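Local coordinates for lipoate-protein ligase, putative (Streptococcus pneumoniae, PDB 1VQZ) that is a putative lipoate-protein ligase, with a ligase A/B-type catalytic domain and a C-terminal domain of the bacterial lipoate-protein ligase family, at residues C144-A149 with I155-C160; Q148-G153 with I323-A328; L29-F34 with D242-T247; Q59-E64 with V77-S82. One frame throughout, in Å; residues are numbered along the deposited sequence.

Interaction 1: C144-A149 with I155-C160. With EDO (1,2-ethanediol), chain P.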
loop_
_atom_site.group_PDB
_atom_site.type_symbol
_atom_site.label_atom_id
_atom_site.label_comp_id
_atom_site.label_asym_id
_atom_site.label_seq_id
_atom_site.Cartn_x
_atom_site.Cartn_y
_atom_site.Cartn_z
ATOM N N CYS A 144 0.222 9.809 -9.831
ATOM C CA CYS A 144 1.051 9.198 -8.823
ATOM C C CYS A 144 0.297 9.167 -7.486
ATOM O O CYS A 144 -0.321 10.166 -7.048
ATOM C CB CYS A 144 2.348 9.990 -8.642
ATOM S SG CYS A 144 3.532 9.233 -7.484
ATOM N N GLY A 145 0.385 8.023 -6.836
ATOM C CA GLY A 145 -0.247 7.806 -5.546
ATOM C C GLY A 145 0.670 7.058 -4.597
ATOM O O GLY A 145 1.098 5.927 -4.900
ATOM N N ASN A 146 0.930 7.729 -3.466
ATOM C CA ASN A 146 1.855 7.327 -2.409
ATOM C C ASN A 146 1.172 6.675 -1.206
ATOM O O ASN A 146 0.053 7.034 -0.851
ATOM C CB ASN A 146 2.532 8.596 -1.894
ATOM C CG ASN A 146 3.700 8.313 -0.943
ATOM O OD1 ASN A 146 4.611 7.583 -1.296
ATOM N ND2 ASN A 146 3.703 8.964 0.227
ATOM N N ALA A 147 1.875 5.748 -0.576
ATOM C CA ALA A 147 1.471 5.185 0.701
ATOM C C ALA A 147 2.689 4.970 1.593
ATOM O O ALA A 147 3.761 4.623 1.147
ATOM C CB ALA A 147 0.723 3.883 0.489
ATOM N N GLN A 148 2.479 5.139 2.882
ATOM C CA GLN A 148 3.507 5.043 3.884
ATOM C C GLN A 148 3.278 3.795 4.757
ATOM O O GLN A 148 2.128 3.435 5.095
ATOM C CB GLN A 148 3.476 6.332 4.701
ATOM C CG GLN A 148 4.595 6.461 5.720
ATOM C CD GLN A 148 4.576 7.800 6.485
ATOM O OE1 GLN A 148 4.138 8.841 5.963
ATOM N NE2 GLN A 148 5.048 7.763 7.730
ATOM N N ALA A 149 4.376 3.137 5.104
ATOM C CA ALA A 149 4.402 2.080 6.118
ATOM C C ALA A 149 5.497 2.400 7.127
ATOM O O ALA A 149 6.498 2.986 6.789
ATOM C CB ALA A 149 4.647 0.694 5.487
ATOM N N ILE A 155 10.963 3.967 7.993
ATOM C CA ILE A 155 9.837 4.487 7.225
ATOM C C ILE A 155 9.946 4.089 5.774
ATOM O O ILE A 155 11.023 4.207 5.192
ATOM C CB ILE A 155 9.853 6.015 7.279
ATOM C CG1 ILE A 155 9.741 6.495 8.746
ATOM C CG2 ILE A 155 8.734 6.617 6.379
ATOM C CD1 ILE A 155 10.096 7.915 8.973
HETATM N N MSE A 156 8.836 3.617 5.190
HETATM C CA MSE A 156 8.770 3.408 3.752
HETATM C C MSE A 156 7.629 4.197 3.152
HETATM O O MSE A 156 6.498 4.113 3.600
HETATM C CB MSE A 156 8.631 1.923 3.394
HETATM C CG MSE A 156 8.565 1.680 1.905
HETATM SE SE MSE A 156 8.457 -0.236 1.399
HETATM C CE MSE A 156 6.684 -0.641 2.318
ATOM N N HIS A 157 7.960 4.963 2.132
ATOM C CA HIS A 157 6.984 5.569 1.233
ATOM C C HIS A 157 7.067 4.810 -0.095
ATOM O O HIS A 157 8.134 4.718 -0.679
ATOM C CB HIS A 157 7.313 7.016 0.947
ATOM C CG HIS A 157 7.108 7.920 2.117
ATOM N ND1 HIS A 157 5.928 8.610 2.318
ATOM C CD2 HIS A 157 7.898 8.206 3.176
ATOM C CE1 HIS A 157 6.018 9.306 3.438
ATOM N NE2 HIS A 157 7.205 9.081 3.972
ATOM N N HIS A 158 5.959 4.269 -0.570
ATOM C CA HIS A 158 5.993 3.589 -1.861
ATOM C C HIS A 158 4.725 3.848 -2.639
ATOM O O HIS A 158 3.695 4.280 -2.088
ATOM C CB HIS A 158 6.362 2.092 -1.754
ATOM C CG HIS A 158 5.343 1.225 -1.084
ATOM N ND1 HIS A 158 5.424 -0.155 -1.081
ATOM C CD2 HIS A 158 4.218 1.542 -0.389
ATOM C CE1 HIS A 158 4.395 -0.648 -0.400
ATOM N NE2 HIS A 158 3.635 0.362 -0.001
ATOM N N GLY A 159 4.809 3.651 -3.939
ATOM C CA GLY A 159 3.633 3.932 -4.742
ATOM C C GLY A 159 3.843 3.683 -6.196
ATOM O O GLY A 159 4.835 3.087 -6.566
ATOM N N CYS A 160 2.880 4.165 -6.995
ATOM C CA CYS A 160 2.732 3.866 -8.433
ATOM C C CYS A 160 2.763 5.169 -9.252
ATOM O O CYS A 160 2.056 6.135 -8.944
ATOM C CB CYS A 160 1.346 3.200 -8.679
ATOM S SG CYS A 160 1.160 1.642 -7.811
HETATM C C1 EDO P . -0.399 7.221 2.347
HETATM O O1 EDO P . 0.226 7.605 3.586
HETATM C C2 EDO P . -1.881 7.552 2.110
HETATM O O2 EDO P . -2.411 6.513 1.237
#
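Asn146 and His157 meet flat, edge against edge. The amide and the imidazole are nearly coplanar, 9° apart. Asn146 ND2 gives an almost straight hydrogen bond to His157 ND1, 3.1 Å long. The amide is held from other directions too: ND2 also bonds to Asn134 and OD1 to Tyr96.

Gln148 treats the same ring differently. It runs beside His157 and points the same way. Its CG lies over one ring face, a CH-pi contact 4.1 Å from the centroid. Its CG is anti to the backbone N (chi1 -174°) and the chain runs on extended, which carries the amide up along the ring. There Gln148 OE1 comes within 3.2 Å of His157 CE1, and the amide plane is turned 47° from the ring.

These side chains share one face of an antiparallel beta hairpin, strands 141-151 and 154-162, inside the mixed sheet of the catalytic domain. Paired backbone bonds join Gly145 with Cys160, Ala147 with His158, and Ala149 with Met156. Gly159 and Asn146 form a non-hydrogen-bonded pair, and Gly159 CA approaches Gly145 O at 3.2 Å in a CA-H...O contact.

The other face carries Ala147, Ala149, Met156 and His158. The terminal CE of Met156, a selenomethionine, packs 4.0 Å from Ala149 CB. The same methyl sits 3.5 Å above the His158 ring plane, toward its rim. Both His158 nitrogens are engaged: ND1 with Glu30 and NE2 with Ser82. A 1,2-ethanediol lies beside the 144-149 strand, its O2 making a weak hydrogen bond to Asn146 O at 3.3 Å.

Interaction 2: Q148-G153 with I323-A328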
loop_
_atom_site.group_PDB
_atom_site.type_symbol
_atom_site.label_atom_id
_atom_site.label_comp_id
_atom_site.label_asym_id
_atom_site.label_seq_id
_atom_site.Cartn_x
_atom_site.Cartn_y
_atom_site.Cartn_z
ATOM N N GLN A 148 2.479 5.139 2.882
ATOM C CA GLN A 148 3.507 5.043 3.884
ATOM C C GLN A 148 3.278 3.795 4.757
ATOM O O GLN A 148 2.128 3.435 5.095
ATOM C CB GLN A 148 3.476 6.332 4.701
ATOM C CG GLN A 148 4.595 6.461 5.720
ATOM C CD GLN A 148 4.576 7.800 6.485
ATOM O OE1 GLN A 148 4.138 8.841 5.963
ATOM N NE2 GLN A 148 5.048 7.763 7.730
ATOM N N ALA A 149 4.376 3.137 5.104
ATOM C CA ALA A 149 4.402 2.080 6.118
ATOM C C ALA A 149 5.497 2.400 7.127
ATOM O O ALA A 149 6.498 2.986 6.789
ATOM C CB ALA A 149 4.647 0.694 5.487
ATOM N N TYR A 150 5.292 1.999 8.370
ATOM C CA TYR A 150 6.225 2.319 9.434
ATOM C C TYR A 150 6.422 1.110 10.279
ATOM O O TYR A 150 5.457 0.551 10.796
ATOM C CB TYR A 150 5.690 3.438 10.309
ATOM C CG TYR A 150 6.549 3.725 11.499
ATOM C CD1 TYR A 150 7.685 4.488 11.369
ATOM C CD2 TYR A 150 6.246 3.197 12.756
ATOM C CE1 TYR A 150 8.505 4.775 12.453
ATOM C CE2 TYR A 150 7.072 3.487 13.877
ATOM C CZ TYR A 150 8.209 4.284 13.695
ATOM O OH TYR A 150 9.046 4.607 14.738
ATOM N N ILE A 151 7.668 0.674 10.372
ATOM C CA ILE A 151 8.086 -0.241 11.414
ATOM C C ILE A 151 8.945 0.569 12.398
ATOM O O ILE A 151 9.167 1.785 12.183
ATOM C CB ILE A 151 8.915 -1.388 10.857
ATOM C CG1 ILE A 151 10.305 -0.864 10.420
ATOM C CG2 ILE A 151 8.104 -2.124 9.788
ATOM C CD1 ILE A 151 11.171 -1.880 9.543
ATOM N N ASN A 152 9.452 -0.075 13.452
ATOM C CA ASN A 152 10.223 0.689 14.466
ATOM C C ASN A 152 11.484 1.229 13.807
ATOM O O ASN A 152 12.241 0.523 13.132
ATOM C CB ASN A 152 10.523 -0.077 15.777
ATOM N N GLY A 153 11.607 2.536 13.923
ATOM C CA GLY A 153 12.774 3.262 13.505
ATOM C C GLY A 153 12.965 3.341 12.008
ATOM O O GLY A 153 13.989 3.816 11.601
ATOM N N ILE A 323 -5.421 6.664 17.255
ATOM C CA ILE A 323 -6.263 6.005 16.283
ATOM C C ILE A 323 -5.814 6.360 14.868
ATOM O O ILE A 323 -6.005 5.551 13.914
ATOM C CB ILE A 323 -7.786 6.355 16.481
ATOM C CG1 ILE A 323 -8.686 5.352 15.757
ATOM C CG2 ILE A 323 -8.095 7.779 16.016
ATOM C CD1 ILE A 323 -8.742 3.959 16.404
ATOM N N THR A 324 -5.189 7.529 14.741
ATOM C CA THR A 324 -4.799 8.046 13.430
ATOM C C THR A 324 -3.665 7.244 12.805
ATOM O O THR A 324 -3.471 7.297 11.569
ATOM C CB THR A 324 -4.425 9.547 13.476
ATOM O OG1 THR A 324 -3.204 9.774 14.226
ATOM C CG2 THR A 324 -5.567 10.287 14.121
ATOM N N ARG A 325 -2.965 6.444 13.620
ATOM C CA ARG A 325 -1.913 5.576 13.082
ATOM C C ARG A 325 -2.512 4.405 12.374
ATOM O O ARG A 325 -1.823 3.787 11.581
ATOM C CB ARG A 325 -0.991 5.078 14.187
ATOM C CG ARG A 325 -0.284 6.189 14.982
ATOM C CD ARG A 325 0.740 6.894 14.112
ATOM N NE ARG A 325 1.943 6.086 13.914
ATOM C CZ ARG A 325 2.981 6.436 13.153
ATOM N NH1 ARG A 325 2.992 7.594 12.489
ATOM N NH2 ARG A 325 4.030 5.635 13.075
ATOM N N TYR A 326 -3.777 4.097 12.666
ATOM C CA TYR A 326 -4.417 2.825 12.221
ATOM C C TYR A 326 -5.552 3.003 11.219
ATOM O O TYR A 326 -5.733 2.154 10.303
ATOM C CB TYR A 326 -4.894 2.050 13.456
ATOM C CG TYR A 326 -3.755 1.832 14.419
ATOM C CD1 TYR A 326 -2.717 0.951 14.099
ATOM C CD2 TYR A 326 -3.672 2.561 15.601
ATOM C CE1 TYR A 326 -1.654 0.774 14.963
ATOM C CE2 TYR A 326 -2.619 2.406 16.478
ATOM C CZ TYR A 326 -1.603 1.534 16.150
ATOM O OH TYR A 326 -0.541 1.415 16.982
ATOM N N PHE A 327 -6.365 4.038 11.436
ATOM C CA PHE A 327 -7.526 4.325 10.577
ATOM C C PHE A 327 -7.548 5.798 10.220
ATOM O O PHE A 327 -8.105 6.603 10.937
ATOM C CB PHE A 327 -8.864 3.927 11.226
ATOM C CG PHE A 327 -8.911 2.520 11.793
ATOM C CD1 PHE A 327 -8.582 2.277 13.122
ATOM C CD2 PHE A 327 -9.385 1.472 11.043
ATOM C CE1 PHE A 327 -8.674 0.979 13.667
ATOM C CE2 PHE A 327 -9.479 0.213 11.562
ATOM C CZ PHE A 327 -9.102 -0.046 12.888
ATOM N N ALA A 328 -6.895 6.165 9.130
ATOM C CA ALA A 328 -6.876 7.576 8.722
ATOM C C ALA A 328 -8.288 8.019 8.293
ATOM O O ALA A 328 -8.965 7.344 7.492
ATOM C CB ALA A 328 -5.842 7.818 7.598
#
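Arg325 reaches across to Tyr150, and this single pair makes the contact. It is a surface bridge between two parts of the fold. Tyr150 lies near the end of strand 141-151, in the ligase A/B-type catalytic part. Arg325 lies in the loop between helices 311-318 and 332-339, in the C-terminal part. The backbones stay apart, with Tyr150 CA and Arg325 CA 9.5 Å from each other.

The arginine starts among its own neighbours. Its CB sits 3.8 Å above the ring plane of Tyr326, toward the rim. CG and CD then turn the chain away from the loop. Two successive bends, chi2 -69° and chi3 -75°, fold the chain and swing the guanidinium toward the strand. At NE the group is held by a salt bridge to Glu295, a residue whose backbone is also hydrogen-bonded to that of Arg325. CZ remains 5.1 Å from the centroid of the Tyr150 ring, so any cation-pi attraction is weak at most.

NH2 does the touching. It comes over one face of the tyrosine, nearer the CB side than the hydroxyl. The guanidinium does not lie flat on the ring: the planes are 72° apart, so an edge of the arginine meets the aromatic face. The far end of the tyrosine is engaged elsewhere. Its OH is hydrogen-bonded to Glu102 and takes a weak bond from Gly153 N. Ile294 packs on the side chain and pairs with the strand through the Tyr150 backbone. The closest approach is Arg325 NH2 to Tyr150 CD2, 3.3 Å, with Tyr150 CG next, 3.5 Å from the same nitrogen.

Interaction 3: L29-F34 with D242-T247. With EDO (1,2-ethanediol), chain N; EDO (1,2-ethanediol), chain H; EDO (1,2-ethanediol), chain L.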
loop_
_atom_site.group_PDB
_atom_site.type_symbol
_atom_site.label_atom_id
_atom_site.label_comp_id
_atom_site.label_asym_id
_atom_site.label_seq_id
_atom_site.Cartn_x
_atom_site.Cartn_y
_atom_site.Cartn_z
ATOM N N LEU A 29 11.367 -8.518 -2.491
ATOM C CA LEU A 29 12.608 -7.788 -2.576
ATOM C C LEU A 29 12.452 -6.435 -1.896
ATOM O O LEU A 29 13.353 -6.001 -1.172
ATOM C CB LEU A 29 13.076 -7.668 -4.033
ATOM C CG LEU A 29 14.449 -7.025 -4.291
ATOM C CD1 LEU A 29 15.069 -7.557 -5.491
ATOM C CD2 LEU A 29 14.387 -5.475 -4.383
ATOM N N GLU A 30 11.295 -5.790 -2.095
ATOM C CA GLU A 30 11.030 -4.490 -1.466
ATOM C C GLU A 30 10.966 -4.640 0.047
ATOM O O GLU A 30 11.549 -3.818 0.791
ATOM C CB GLU A 30 9.729 -3.864 -2.009
ATOM C CG GLU A 30 9.402 -2.474 -1.445
ATOM C CD GLU A 30 8.018 -2.028 -1.816
ATOM O OE1 GLU A 30 7.085 -2.817 -1.590
ATOM O OE2 GLU A 30 7.869 -0.894 -2.342
ATOM N N GLU A 31 10.268 -5.673 0.521
ATOM C CA GLU A 31 10.201 -5.903 1.960
ATOM C C GLU A 31 11.577 -6.184 2.577
ATOM O O GLU A 31 11.898 -5.760 3.736
ATOM C CB GLU A 31 9.265 -7.077 2.284
ATOM C CG GLU A 31 8.983 -7.189 3.776
ATOM C CD GLU A 31 8.119 -8.389 4.150
ATOM O OE1 GLU A 31 8.404 -9.539 3.740
ATOM O OE2 GLU A 31 7.175 -8.169 4.893
ATOM N N TYR A 32 12.387 -6.929 1.832
ATOM C CA TYR A 32 13.748 -7.230 2.262
ATOM C C TYR A 32 14.592 -5.952 2.439
ATOM O O TYR A 32 15.284 -5.783 3.431
ATOM C CB TYR A 32 14.417 -8.183 1.288
ATOM C CG TYR A 32 15.670 -8.780 1.865
ATOM C CD1 TYR A 32 15.608 -9.857 2.752
ATOM C CD2 TYR A 32 16.916 -8.280 1.528
ATOM C CE1 TYR A 32 16.763 -10.415 3.333
ATOM C CE2 TYR A 32 18.103 -8.837 2.090
ATOM C CZ TYR A 32 18.009 -9.910 2.998
ATOM O OH TYR A 32 19.148 -10.451 3.529
ATOM N N ALA A 33 14.509 -5.029 1.480
ATOM C CA ALA A 33 15.167 -3.766 1.619
ATOM C C ALA A 33 14.627 -2.995 2.841
ATOM O O ALA A 33 15.410 -2.500 3.663
ATOM C CB ALA A 33 15.044 -2.963 0.305
ATOM N N PHE A 34 13.295 -2.911 2.982
ATOM C CA PHE A 34 12.666 -2.181 4.084
ATOM C C PHE A 34 13.075 -2.754 5.438
ATOM O O PHE A 34 13.550 -2.027 6.342
ATOM C CB PHE A 34 11.166 -2.304 3.917
ATOM C CG PHE A 34 10.336 -1.542 4.925
ATOM C CD1 PHE A 34 10.789 -0.339 5.506
ATOM C CD2 PHE A 34 9.021 -1.972 5.196
ATOM C CE1 PHE A 34 9.964 0.401 6.386
ATOM C CE2 PHE A 34 8.205 -1.249 6.066
ATOM C CZ PHE A 34 8.688 -0.061 6.666
ATOM N N ASP A 242 8.526 -17.418 -1.260
ATOM C CA ASP A 242 7.975 -18.786 -1.127
ATOM C C ASP A 242 7.082 -18.976 0.114
ATOM O O ASP A 242 6.177 -19.788 0.106
ATOM C CB ASP A 242 9.091 -19.848 -1.080
ATOM C CG ASP A 242 9.834 -20.012 -2.397
ATOM O OD1 ASP A 242 9.367 -19.511 -3.447
ATOM O OD2 ASP A 242 10.929 -20.622 -2.364
ATOM N N THR A 243 7.367 -18.242 1.182
ATOM C CA THR A 243 6.641 -18.351 2.409
ATOM C C THR A 243 5.657 -17.224 2.680
ATOM O O THR A 243 4.831 -17.352 3.573
ATOM C CB THR A 243 7.582 -18.451 3.619
ATOM O OG1 THR A 243 8.255 -17.209 3.798
ATOM C CG2 THR A 243 8.573 -19.618 3.443
ATOM N N LYS A 244 5.700 -16.151 1.896
ATOM C CA LYS A 244 4.765 -15.041 2.072
ATOM C C LYS A 244 4.005 -14.636 0.793
ATOM O O LYS A 244 2.895 -15.143 0.521
ATOM C CB LYS A 244 5.500 -13.863 2.762
ATOM C CG LYS A 244 4.595 -12.709 3.240
ATOM C CD LYS A 244 5.333 -11.782 4.196
ATOM C CE LYS A 244 4.474 -10.637 4.624
ATOM N NZ LYS A 244 5.069 -9.769 5.660
ATOM N N PHE A 245 4.624 -13.796 -0.033
ATOM C CA PHE A 245 3.953 -13.168 -1.160
ATOM C C PHE A 245 3.484 -14.132 -2.263
ATOM O O PHE A 245 2.614 -13.794 -3.051
ATOM C CB PHE A 245 4.859 -12.019 -1.688
ATOM C CG PHE A 245 5.153 -10.960 -0.627
ATOM C CD1 PHE A 245 4.160 -10.090 -0.222
ATOM C CD2 PHE A 245 6.378 -10.910 0.029
ATOM C CE1 PHE A 245 4.400 -9.188 0.780
ATOM C CE2 PHE A 245 6.612 -10.013 1.010
ATOM C CZ PHE A 245 5.625 -9.132 1.390
ATOM N N GLY A 246 4.082 -15.325 -2.310
ATOM C CA GLY A 246 3.637 -16.434 -3.170
ATOM C C GLY A 246 2.634 -17.406 -2.587
ATOM O O GLY A 246 2.324 -18.410 -3.224
ATOM N N THR A 247 2.131 -17.147 -1.379
ATOM C CA THR A 247 1.240 -18.087 -0.710
ATOM C C THR A 247 -0.216 -17.601 -0.614
ATOM O O THR A 247 -0.458 -16.429 -0.404
ATOM C CB THR A 247 1.697 -18.454 0.732
ATOM O OG1 THR A 247 1.670 -17.290 1.583
ATOM C CG2 THR A 247 3.083 -19.053 0.707
HETATM C C1 EDO N . 10.787 -10.997 6.871
HETATM O O1 EDO N . 10.820 -9.574 6.821
HETATM C C2 EDO N . 10.010 -11.460 5.652
HETATM O O2 EDO N . 8.612 -11.245 5.817
HETATM C C1 EDO H . 6.733 -11.831 8.490
HETATM O O1 EDO H . 6.689 -10.771 7.525
HETATM C C2 EDO H . 5.396 -12.554 8.513
HETATM O O2 EDO H . 4.445 -11.936 7.634
HETATM C C1 EDO L . 3.024 -2.946 -4.067
HETATM O O1 EDO L . 2.478 -1.835 -4.739
HETATM C C2 EDO L . 4.021 -2.362 -3.096
HETATM O O2 EDO L . 4.875 -3.371 -2.602
#
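A salt bridge joins Glu31 to Lys244. Lys244 NZ donates to Glu31 OE2 at 2.8 Å, using the syn lone pair of the carboxylate. The two side chains cross at about a right angle. The lysine is extended from CB to NZ, which lets it span the gap between helix 23-36 and the C-terminal part of helix 231-245. Lys35 forms a second salt bridge to the same OE2.

Two 1,2-ethanediol molecules also bind the charged groups. One gives a hydrogen bond to Glu31 OE1, 2.7 Å from its O2. A second accepts from Lys244 NZ through both of its oxygens.

Aromatic packing completes the contact. The Phe245 ring turns its edge to the carboxylate, with Phe245 CE2 3.3 Å from Glu31 OE1. Lys244 CG lies over the centre of one face of this ring, 3.9 Å above its plane. Trp250 meets the Phe245 ring and makes a cation-pi contact with Lys244.

Glu31 is buried, yet it faces two lysine ammonium groups. These would be expected to favour the ionised carboxylate; the ring edge adds at most a weak attraction.

Interaction 4: Q59-E64 with V77-S82. With EDO (1,2-ethanediol), chain J.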
loop_
_atom_site.group_PDB
_atom_site.type_symbol
_atom_site.label_atom_id
_atom_site.label_comp_id
_atom_site.label_asym_id
_atom_site.label_seq_id
_atom_site.Cartn_x
_atom_site.Cartn_y
_atom_site.Cartn_z
ATOM N N GLN A 59 -7.235 -6.039 3.553
ATOM C CA GLN A 59 -8.394 -6.330 2.726
ATOM C C GLN A 59 -8.772 -7.825 2.847
ATOM O O GLN A 59 -7.922 -8.695 3.000
ATOM C CB GLN A 59 -8.190 -5.945 1.233
ATOM C CG GLN A 59 -8.263 -4.459 0.929
ATOM C CD GLN A 59 -8.325 -4.139 -0.556
ATOM O OE1 GLN A 59 -7.294 -4.072 -1.246
ATOM N NE2 GLN A 59 -9.546 -3.920 -1.059
ATOM N N ASN A 60 -10.068 -8.067 2.770
ATOM C CA ASN A 60 -10.629 -9.404 2.770
ATOM C C ASN A 60 -10.685 -9.851 1.312
ATOM O O ASN A 60 -11.693 -9.693 0.621
ATOM C CB ASN A 60 -11.991 -9.407 3.478
ATOM C CG ASN A 60 -12.581 -10.806 3.607
ATOM O OD1 ASN A 60 -12.064 -11.752 3.028
ATOM N ND2 ASN A 60 -13.677 -10.930 4.309
ATOM N N THR A 61 -9.531 -10.360 0.863
ATOM C CA THR A 61 -9.216 -10.628 -0.531
ATOM C C THR A 61 -10.292 -11.451 -1.224
ATOM O O THR A 61 -10.801 -11.058 -2.285
ATOM C CB THR A 61 -7.868 -11.287 -0.635
ATOM O OG1 THR A 61 -6.938 -10.585 0.214
ATOM C CG2 THR A 61 -7.387 -11.268 -2.081
ATOM N N ILE A 62 -10.740 -12.493 -0.551
ATOM C CA ILE A 62 -11.711 -13.425 -1.130
ATOM C C ILE A 62 -13.017 -12.728 -1.465
ATOM O O ILE A 62 -13.713 -13.100 -2.415
ATOM C CB ILE A 62 -11.941 -14.623 -0.214
ATOM C CG1 ILE A 62 -12.596 -15.789 -0.970
ATOM C CG2 ILE A 62 -12.852 -14.288 0.989
ATOM C CD1 ILE A 62 -11.785 -16.321 -2.043
ATOM N N GLU A 63 -13.340 -11.683 -0.711
ATOM C CA GLU A 63 -14.599 -10.978 -0.938
ATOM C C GLU A 63 -14.501 -9.788 -1.883
ATOM O O GLU A 63 -15.508 -9.157 -2.160
ATOM C CB GLU A 63 -15.121 -10.498 0.398
ATOM C CG GLU A 63 -15.540 -11.602 1.323
ATOM C CD GLU A 63 -16.577 -12.517 0.687
ATOM O OE1 GLU A 63 -17.441 -12.002 -0.055
ATOM O OE2 GLU A 63 -16.495 -13.742 0.913
ATOM N N GLU A 64 -13.289 -9.492 -2.355
ATOM C CA GLU A 64 -12.980 -8.334 -3.223
ATOM C C GLU A 64 -12.602 -8.656 -4.652
ATOM O O GLU A 64 -12.740 -7.814 -5.528
ATOM C CB GLU A 64 -11.791 -7.551 -2.705
ATOM C CG GLU A 64 -11.795 -7.156 -1.259
ATOM C CD GLU A 64 -13.056 -6.457 -0.835
ATOM O OE1 GLU A 64 -13.489 -5.533 -1.564
ATOM O OE2 GLU A 64 -13.604 -6.861 0.221
ATOM N N VAL A 77 -2.520 -11.971 -8.039
ATOM C CA VAL A 77 -3.111 -11.323 -6.878
ATOM C C VAL A 77 -2.133 -11.449 -5.699
ATOM O O VAL A 77 -1.896 -12.573 -5.187
ATOM C CB VAL A 77 -4.536 -11.885 -6.543
ATOM C CG1 VAL A 77 -5.106 -11.286 -5.294
ATOM C CG2 VAL A 77 -5.479 -11.685 -7.707
ATOM N N VAL A 78 -1.617 -10.294 -5.236
ATOM C CA VAL A 78 -0.669 -10.254 -4.112
ATOM C C VAL A 78 -1.031 -9.165 -3.102
ATOM O O VAL A 78 -1.399 -8.060 -3.479
ATOM C CB VAL A 78 0.783 -10.083 -4.650
ATOM C CG1 VAL A 78 1.828 -10.081 -3.533
ATOM C CG2 VAL A 78 1.116 -11.192 -5.691
ATOM N N ARG A 79 -0.989 -9.505 -1.825
ATOM C CA ARG A 79 -1.241 -8.553 -0.751
ATOM C C ARG A 79 0.050 -7.832 -0.434
ATOM O O ARG A 79 1.069 -8.456 -0.202
ATOM C CB ARG A 79 -1.757 -9.295 0.469
ATOM C CG ARG A 79 -2.132 -8.445 1.648
ATOM C CD ARG A 79 -2.358 -9.294 2.843
ATOM N NE ARG A 79 -3.502 -10.228 2.792
ATOM C CZ ARG A 79 -4.790 -9.895 2.898
ATOM N NH1 ARG A 79 -5.174 -8.626 2.960
ATOM N NH2 ARG A 79 -5.713 -10.854 2.922
ATOM N N ARG A 80 -0.000 -6.506 -0.427
ATOM C CA ARG A 80 1.140 -5.698 -0.020
ATOM C C ARG A 80 1.168 -5.387 1.472
ATOM O O ARG A 80 0.253 -5.777 2.284
ATOM C CB ARG A 80 1.192 -4.389 -0.861
ATOM C CG ARG A 80 0.028 -3.438 -0.635
ATOM C CD ARG A 80 0.218 -2.053 -1.320
ATOM N NE ARG A 80 -0.940 -1.269 -0.893
ATOM C CZ ARG A 80 -2.155 -1.292 -1.459
ATOM N NH1 ARG A 80 -2.366 -1.989 -2.560
ATOM N NH2 ARG A 80 -3.164 -0.614 -0.890
ATOM N N ILE A 81 2.268 -4.756 1.890
ATOM C CA ILE A 81 2.456 -4.509 3.337
ATOM C C ILE A 81 2.060 -3.121 3.799
ATOM O O ILE A 81 2.293 -2.795 4.941
ATOM C CB ILE A 81 3.880 -4.895 3.830
ATOM C CG1 ILE A 81 4.946 -3.931 3.297
ATOM C CG2 ILE A 81 4.182 -6.344 3.425
ATOM C CD1 ILE A 81 6.348 -4.216 3.792
ATOM N N SER A 82 1.470 -2.301 2.935
ATOM C CA SER A 82 0.801 -1.073 3.366
ATOM C C SER A 82 -0.739 -1.201 3.241
ATOM O O SER A 82 -1.266 -2.053 2.519
ATOM C CB SER A 82 1.251 0.117 2.519
ATOM O OG SER A 82 1.106 -0.147 1.127
HETATM C C1 EDO J . -11.232 -14.225 5.696
HETATM O O1 EDO J . -11.934 -14.103 4.450
HETATM C C2 EDO J . -12.124 -13.586 6.752
HETATM O O2 EDO J . -13.409 -14.213 6.695
#
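Arg79 grips the backbone carbonyl of Gln59 with both terminal nitrogens. Arg79 NH1 donates to Gln59 O at 2.7 Å, in the carbonyl plane and on a lone pair. Arg79 NH2 donates to Gln59 O at 3.1 Å, more nearly in line with the C=O bond. The oxygen lies only 3° out of the guanidinium plane, so one acceptor sits between two N-H groups at the end of the arginine. The chain leaves the strand extended and bends at chi3 (-65°), which turns the guanidinium toward the loop.

Further carbonyls fix its rotation. NE donates to Trp250 O and NH2 to Tyr252 O, from helix 248-251 and the residue after it.

Thr61 comes over a face of the guanidinium. Its OG1 is 3.0 Å from Arg79 NH2, but the angle is poor for a bond between them. That hydroxyl is hydrogen-bonded to Asn251 O instead.

The other branch of Thr61 makes the apolar part. Its CG2 meets Val77 CG1 tip to tip at 3.9 Å. Tyr252 packs against both residues, and Val55 against Thr61 and Arg79.

Asn60 centres an inverse gamma turn between Gln59 and Thr61. A buried arginine thus binds several main-chain carbonyls. Parallel neighbouring strands 52-55 and 76-79, joined through helix 67-73, form a beta-alpha-beta crossover, and Arg79 of the second strand holds its connecting loop.

From the N terminus, helix 23-36 opens interaction 3, whose loop closes only at 242-247. Interaction 4 is nested within it and closes a short loop through helix 67-73. Interaction 1 follows in series, also nested, as a tight hairpin. Interaction 2 starts on that hairpin's first strand and ends at 323-328, so it crosses interaction 3 and ties the catalytic sheet to the C-terminal part. His158 of interaction 1 bridges to residues of interactions 3 and 4, and thereby links three contacts. Ile81 packs between the hairpin, Phe34 and Phe245, joining the large sheet to both helices.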